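Local coordinates for uncharacterized hypothetical protein (Bacteroides uniformis, PDB 4EIU), which is of unknown function but belongs to the DUF3823 family, pairing an N-terminal domain of the transthyretin clan with a C-terminal beta sandwich, at residues 115-120 / 132-137; 165-170 / 203-208. One frame throughout, in Å; residues are numbered along the deposited sequence.

In the fold
Contacts 1 and 2 illustrate two ways in which strands meet in a beta sandwich. Contact 1 lies within one sheet: 115-120 and 132-137 are hairpin neighbours joined by backbone hydrogen bonds, with a partly exposed polar face and an apolar inner one. Contact 2, more deeply buried, spans the two sheets, and 165-170 meets 203-208 through side chains without a hydrogen bond between them. Strands 129-138 and 202-206 are neighbours in one sheet, so the contacts adjoin, their centres about 11 Å apart. They share an interior where Phe119 packs on Phe167 and Val134 on Ile205; outside it, Gln133 bonds to Thr204.

Contact 1 of 2, residues 115-120 / 132-137; sequences LNVEFV and AQVRVT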
loop_
_atom_site.group_PDB
_atom_site.type_symbol
_atom_site.label_atom_id
_atom_site.label_comp_id
_atom_site.label_asym_id
_atom_site.label_seq_id
_atom_site.Cartn_x
_atom_site.Cartn_y
_atom_site.Cartn_z
ATOM N N LEU A 115 -4.591 -6.521 -3.132
ATOM C CA LEU A 115 -4.601 -7.661 -2.182
ATOM C C LEU A 115 -5.053 -7.225 -0.796
ATOM O O LEU A 115 -4.833 -6.083 -0.390
ATOM C CB LEU A 115 -3.194 -8.273 -2.071
ATOM C CG LEU A 115 -2.516 -8.812 -3.357
ATOM C CD1 LEU A 115 -1.059 -9.257 -3.109
ATOM C CD2 LEU A 115 -3.298 -10.001 -3.949
ATOM N N ASN A 116 -5.707 -8.141 -0.097
ATOM C CA ASN A 116 -5.950 -8.037 1.311
ATOM C C ASN A 116 -5.058 -9.036 2.008
ATOM O O ASN A 116 -4.952 -10.198 1.581
ATOM C CB ASN A 116 -7.413 -8.329 1.608
ATOM C CG ASN A 116 -8.338 -7.276 1.052
ATOM O OD1 ASN A 116 -8.006 -6.096 1.025
ATOM N ND2 ASN A 116 -9.518 -7.689 0.646
ATOM N N VAL A 117 -4.428 -8.596 3.079
ATOM C CA VAL A 117 -3.437 -9.409 3.781
ATOM C C VAL A 117 -3.720 -9.348 5.263
ATOM O O VAL A 117 -3.796 -8.262 5.821
ATOM C CB VAL A 117 -2.004 -8.887 3.544
ATOM C CG1 VAL A 117 -0.978 -9.799 4.242
ATOM C CG2 VAL A 117 -1.717 -8.702 2.051
ATOM N N GLU A 118 -3.865 -10.507 5.903
ATOM C CA GLU A 118 -4.174 -10.540 7.331
ATOM C C GLU A 118 -3.426 -11.666 8.011
ATOM O O GLU A 118 -3.054 -12.660 7.375
ATOM C CB GLU A 118 -5.677 -10.739 7.540
ATOM C CG GLU A 118 -6.185 -12.066 6.965
ATOM C CD GLU A 118 -7.691 -12.130 6.813
ATOM O OE1 GLU A 118 -8.400 -11.797 7.794
ATOM O OE2 GLU A 118 -8.163 -12.550 5.721
ATOM N N PHE A 119 -3.219 -11.508 9.311
ATOM C CA PHE A 119 -2.808 -12.640 10.159
ATOM C C PHE A 119 -4.022 -13.491 10.505
ATOM O O PHE A 119 -5.130 -12.975 10.614
ATOM C CB PHE A 119 -2.163 -12.136 11.433
ATOM C CG PHE A 119 -0.803 -11.544 11.228
ATOM C CD1 PHE A 119 0.258 -12.342 10.786
ATOM C CD2 PHE A 119 -0.568 -10.199 11.494
ATOM C CE1 PHE A 119 1.529 -11.812 10.624
ATOM C CE2 PHE A 119 0.697 -9.656 11.324
ATOM C CZ PHE A 119 1.750 -10.459 10.891
ATOM N N VAL A 120 -3.826 -14.796 10.666
ATOM C CA VAL A 120 -4.922 -15.662 11.075
ATOM C C VAL A 120 -4.787 -15.996 12.553
ATOM O O VAL A 120 -5.684 -15.678 13.331
ATOM C CB VAL A 120 -5.010 -16.935 10.219
ATOM C CG1 VAL A 120 -6.131 -17.832 10.735
ATOM C CG2 VAL A 120 -5.249 -16.545 8.772
ATOM N N ALA A 132 4.062 -17.356 12.111
ATOM C CA ALA A 132 2.734 -16.787 11.930
ATOM C C ALA A 132 2.006 -17.433 10.766
ATOM O O ALA A 132 2.638 -17.968 9.856
ATOM C CB ALA A 132 2.850 -15.286 11.686
ATOM N N GLN A 133 0.675 -17.353 10.807
ATOM C CA GLN A 133 -0.203 -17.730 9.705
ATOM C C GLN A 133 -0.699 -16.467 8.988
ATOM O O GLN A 133 -1.321 -15.588 9.612
ATOM C CB GLN A 133 -1.395 -18.538 10.231
ATOM C CG GLN A 133 -0.997 -19.800 10.990
ATOM C CD GLN A 133 -0.373 -20.839 10.076
ATOM O OE1 GLN A 133 0.850 -20.969 9.996
ATOM N NE2 GLN A 133 -1.212 -21.567 9.361
ATOM N N VAL A 134 -0.399 -16.366 7.692
ATOM C CA VAL A 134 -0.795 -15.211 6.865
ATOM C C VAL A 134 -1.809 -15.650 5.821
ATOM O O VAL A 134 -1.641 -16.706 5.186
ATOM C CB VAL A 134 0.413 -14.560 6.142
ATOM C CG1 VAL A 134 -0.044 -13.411 5.244
ATOM C CG2 VAL A 134 1.420 -14.022 7.153
ATOM N N ARG A 135 -2.863 -14.853 5.629
ATOM C CA ARG A 135 -3.835 -15.152 4.577
ATOM C C ARG A 135 -3.877 -14.016 3.555
ATOM O O ARG A 135 -4.215 -12.893 3.901
ATOM C CB ARG A 135 -5.222 -15.412 5.157
ATOM C CG ARG A 135 -6.222 -15.846 4.094
ATOM C CD ARG A 135 -7.665 -15.618 4.505
ATOM N NE ARG A 135 -8.101 -16.702 5.342
ATOM C CZ ARG A 135 -8.507 -16.636 6.614
ATOM N NH1 ARG A 135 -8.605 -15.501 7.295
ATOM N NH2 ARG A 135 -8.845 -17.760 7.205
ATOM N N VAL A 136 -3.536 -14.317 2.300
ATOM C CA VAL A 136 -3.623 -13.343 1.207
ATOM C C VAL A 136 -4.828 -13.619 0.304
ATOM O O VAL A 136 -5.043 -14.749 -0.170
ATOM C CB VAL A 136 -2.327 -13.311 0.373
ATOM C CG1 VAL A 136 -2.429 -12.284 -0.771
ATOM C CG2 VAL A 136 -1.132 -13.020 1.281
ATOM N N THR A 137 -5.616 -12.583 0.054
ATOM C CA THR A 137 -6.741 -12.673 -0.904
ATOM C C THR A 137 -6.739 -11.492 -1.857
ATOM O O THR A 137 -6.132 -10.456 -1.580
ATOM C CB THR A 137 -8.119 -12.742 -0.182
ATOM O OG1 THR A 137 -8.196 -11.691 0.780
ATOM C CG2 THR A 137 -8.345 -14.107 0.537
HETATM O O HOH W 1 -10.490 -10.579 0.973
HETATM O O HOH W 2 -6.807 -12.041 3.230
#
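The beta hairpin of strands 115-126 and 129-138 brings Glu118 opposite Arg135 and Val117 opposite Val136 in antiparallel register. Asn116 and Glu118 each exchange two backbone hydrogen bonds with their partners, Thr137 and Arg135, and Val120 N continues the pattern to Gln133 O at 2.8 Å. On the polar face, Glu118 and Arg135 run side by side. A bend in the arginine chain (chi3 -82°) turns the guanidinium back to the carboxylate, where NH1 makes a salt bridge to Glu118 OE2 at 3.4 Å; as a hydrogen bond it is weak and long, though nearly straight (171°). The two flat groups are turned 77° apart, with Glu118 at the guanidinium edge, while Val120 CG2 sits 3.7 Å above one guanidinium face, toward its rim. Replacing Arg135 by alanine would probably leave the Glu118 carboxylate without its charged mate and strip the guanidinium cover from the Val120 methyl. Water also bridges this face: one molecule links Glu118 OE2, Arg135 O and Thr137 OG1, and another joins Thr137 OG1 to Asn116 ND2.

The opposite face belongs to the interior of a sandwich whose strand order, three strands against four, is that of fibronectin type III-like folds. Here Val117 CG1 meets Val134 CG1 at 3.9 Å, and Leu115 CD2 lies 4.0 Å from Val136 CG1. Phe119 slants across the hairpin, its CE1 3.9 Å from Ala132 CB and 4.1 Å from Val134 CG2, while Gln133 O approaches the ring edge. From the facing sheet, strand 216-225 covers the valine part, Ala221 touching Val117 and Val134, and Ala223 touching Leu115 and Val136, while Phe167 of strand 162-170 packs on Phe119 and Ala132.

Contact 2 of 2, residues 165-170 / 203-208; sequences IQFFVS and VTIQSN
Phe167 and Ile205 form the tight centre of this contact, with Ile205 CD1 pressed to within 3.6 Å of Phe167 CB. The other branch of the isoleucine, CG2, comes over one face of the phenylalanine ring, 4.0 Å from its CG. Val169 CG2, from the ring's own strand, lies 4.1 Å above the opposite face, offset toward the rim, so a methyl flanks each side. The ring's CG stands anti to the backbone N (chi1 -174°), which directs the ring across to 203-208, where Ser207 N meets its edge, 3.8 Å from CE2. Farther along, Ile165 and Val203 reach toward each other tip to tip, CD1 to CG1 at 3.9 Å.

Such apolar interlocking is how the two sheets of a beta sandwich are held: strand 162-170 belongs to the four-stranded sheet and 202-206 is an outer strand of the three-stranded one. The axes of the two short segments come no closer than 7.8 Å and are inclined at 40°, and no hydrogen bond joins the segments. Packing thins toward 207-208, where Val169 CG2 and Ser207 CB are 4.4 Å apart; the serine OG bonds instead to Ile130 N. On the solvent side, the exposed side chain of Gln206 points away from Phe167's strand. Its backbone O bonds to Ser186 OG and, weakly, to a PEG molecule probably from the crystallisation liquor.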
loop_
_atom_site.group_PDB
_atom_site.type_symbol
_atom_site.label_atom_id
_atom_site.label_comp_id
_atom_site.label_asym_id
_atom_site.label_seq_id
_atom_site.Cartn_x
_atom_site.Cartn_y
_atom_site.Cartn_z
ATOM N N ILE A 165 5.345 -12.884 -0.242
ATOM C CA ILE A 165 4.847 -12.481 1.061
ATOM C C ILE A 165 6.039 -12.048 1.900
ATOM O O ILE A 165 7.084 -12.694 1.887
ATOM C CB ILE A 165 4.141 -13.617 1.823
ATOM C CG1 ILE A 165 2.790 -13.931 1.173
ATOM C CG2 ILE A 165 3.950 -13.236 3.304
ATOM C CD1 ILE A 165 2.160 -15.235 1.641
ATOM N N GLN A 166 5.875 -10.966 2.651
ATOM C CA GLN A 166 6.924 -10.508 3.569
ATOM C C GLN A 166 6.405 -10.658 4.970
ATOM O O GLN A 166 5.214 -10.415 5.210
ATOM C CB GLN A 166 7.246 -9.029 3.329
ATOM C CG GLN A 166 7.646 -8.702 1.898
ATOM C CD GLN A 166 8.929 -9.375 1.500
ATOM O OE1 GLN A 166 9.898 -9.366 2.268
ATOM N NE2 GLN A 166 8.961 -9.963 0.295
ATOM N N PHE A 167 7.305 -11.041 5.882
ATOM C CA PHE A 167 7.062 -11.028 7.305
ATOM C C PHE A 167 8.072 -10.044 7.894
ATOM O O PHE A 167 9.233 -10.379 8.118
ATOM C CB PHE A 167 7.206 -12.448 7.839
ATOM C CG PHE A 167 6.837 -12.628 9.276
ATOM C CD1 PHE A 167 5.645 -12.157 9.782
ATOM C CD2 PHE A 167 7.674 -13.356 10.120
ATOM C CE1 PHE A 167 5.302 -12.377 11.104
ATOM C CE2 PHE A 167 7.335 -13.574 11.438
ATOM C CZ PHE A 167 6.151 -13.071 11.934
ATOM N N PHE A 168 7.630 -8.790 8.038
ATOM C CA PHE A 168 8.466 -7.723 8.547
ATOM C C PHE A 168 8.495 -7.815 10.068
ATOM O O PHE A 168 7.464 -7.987 10.715
ATOM C CB PHE A 168 7.957 -6.348 8.113
ATOM C CG PHE A 168 8.066 -6.084 6.631
ATOM C CD1 PHE A 168 9.303 -6.087 5.993
ATOM C CD2 PHE A 168 6.934 -5.771 5.879
ATOM C CE1 PHE A 168 9.400 -5.814 4.628
ATOM C CE2 PHE A 168 7.023 -5.506 4.515
ATOM C CZ PHE A 168 8.254 -5.507 3.892
ATOM N N VAL A 169 9.694 -7.728 10.628
ATOM C CA VAL A 169 9.875 -7.720 12.077
ATOM C C VAL A 169 10.714 -6.504 12.440
ATOM O O VAL A 169 11.718 -6.207 11.778
ATOM C CB VAL A 169 10.543 -9.031 12.536
ATOM C CG1 VAL A 169 10.839 -9.012 14.029
ATOM C CG2 VAL A 169 9.657 -10.219 12.174
ATOM N N SER A 170 10.292 -5.784 13.474
ATOM C CA SER A 170 11.003 -4.596 13.924
ATOM C C SER A 170 10.782 -4.369 15.424
ATOM O O SER A 170 9.732 -4.727 15.977
ATOM C CB SER A 170 10.505 -3.386 13.137
ATOM O OG SER A 170 11.256 -2.217 13.394
ATOM N N VAL A 203 -0.938 -19.335 4.922
ATOM C CA VAL A 203 0.467 -19.574 4.589
ATOM C C VAL A 203 1.299 -19.386 5.870
ATOM O O VAL A 203 1.187 -18.365 6.560
ATOM C CB VAL A 203 0.957 -18.606 3.484
ATOM C CG1 VAL A 203 2.448 -18.786 3.208
ATOM C CG2 VAL A 203 0.130 -18.754 2.204
ATOM N N THR A 204 2.120 -20.379 6.192
ATOM C CA THR A 204 3.010 -20.310 7.349
ATOM C C THR A 204 4.278 -19.588 6.940
ATOM O O THR A 204 4.889 -19.931 5.921
ATOM C CB THR A 204 3.428 -21.688 7.834
ATOM O OG1 THR A 204 2.253 -22.466 8.091
ATOM C CG2 THR A 204 4.276 -21.569 9.116
ATOM N N ILE A 205 4.671 -18.606 7.743
ATOM C CA ILE A 205 5.936 -17.913 7.560
ATOM C C ILE A 205 6.667 -17.758 8.911
ATOM O O ILE A 205 6.021 -17.694 9.958
ATOM C CB ILE A 205 5.712 -16.577 6.843
ATOM C CG1 ILE A 205 7.052 -15.941 6.454
ATOM C CG2 ILE A 205 4.828 -15.651 7.676
ATOM C CD1 ILE A 205 6.936 -14.943 5.327
ATOM N N GLN A 206 8.004 -17.715 8.847
ATOM C CA GLN A 206 8.892 -17.729 9.998
ATOM C C GLN A 206 9.928 -16.634 9.915
ATOM O O GLN A 206 10.498 -16.398 8.840
ATOM C CB GLN A 206 9.650 -19.058 10.051
ATOM C CG GLN A 206 9.140 -20.014 11.097
ATOM C CD GLN A 206 10.090 -21.173 11.306
ATOM O OE1 GLN A 206 9.897 -22.226 10.743
ATOM N NE2 GLN A 206 11.136 -20.965 12.093
ATOM N N SER A 207 10.196 -15.998 11.057
ATOM C CA SER A 207 11.269 -15.009 11.158
ATOM C C SER A 207 12.627 -15.675 10.899
ATOM O O SER A 207 12.750 -16.891 10.936
ATOM C CB SER A 207 11.263 -14.325 12.543
ATOM O OG SER A 207 11.741 -15.184 13.579
ATOM N N ASN A 208 13.615 -14.851 10.555
ATOM C CA ASN A 208 15.005 -15.269 10.484
ATOM C C ASN A 208 15.648 -14.926 11.817
ATOM O O ASN A 208 14.981 -14.363 12.727
ATOM C CB ASN A 208 15.738 -14.539 9.354
ATOM C CG ASN A 208 15.401 -15.093 7.990
ATOM O OD1 ASN A 208 15.570 -16.278 7.738
ATOM N ND2 ASN A 208 14.924 -14.236 7.104
#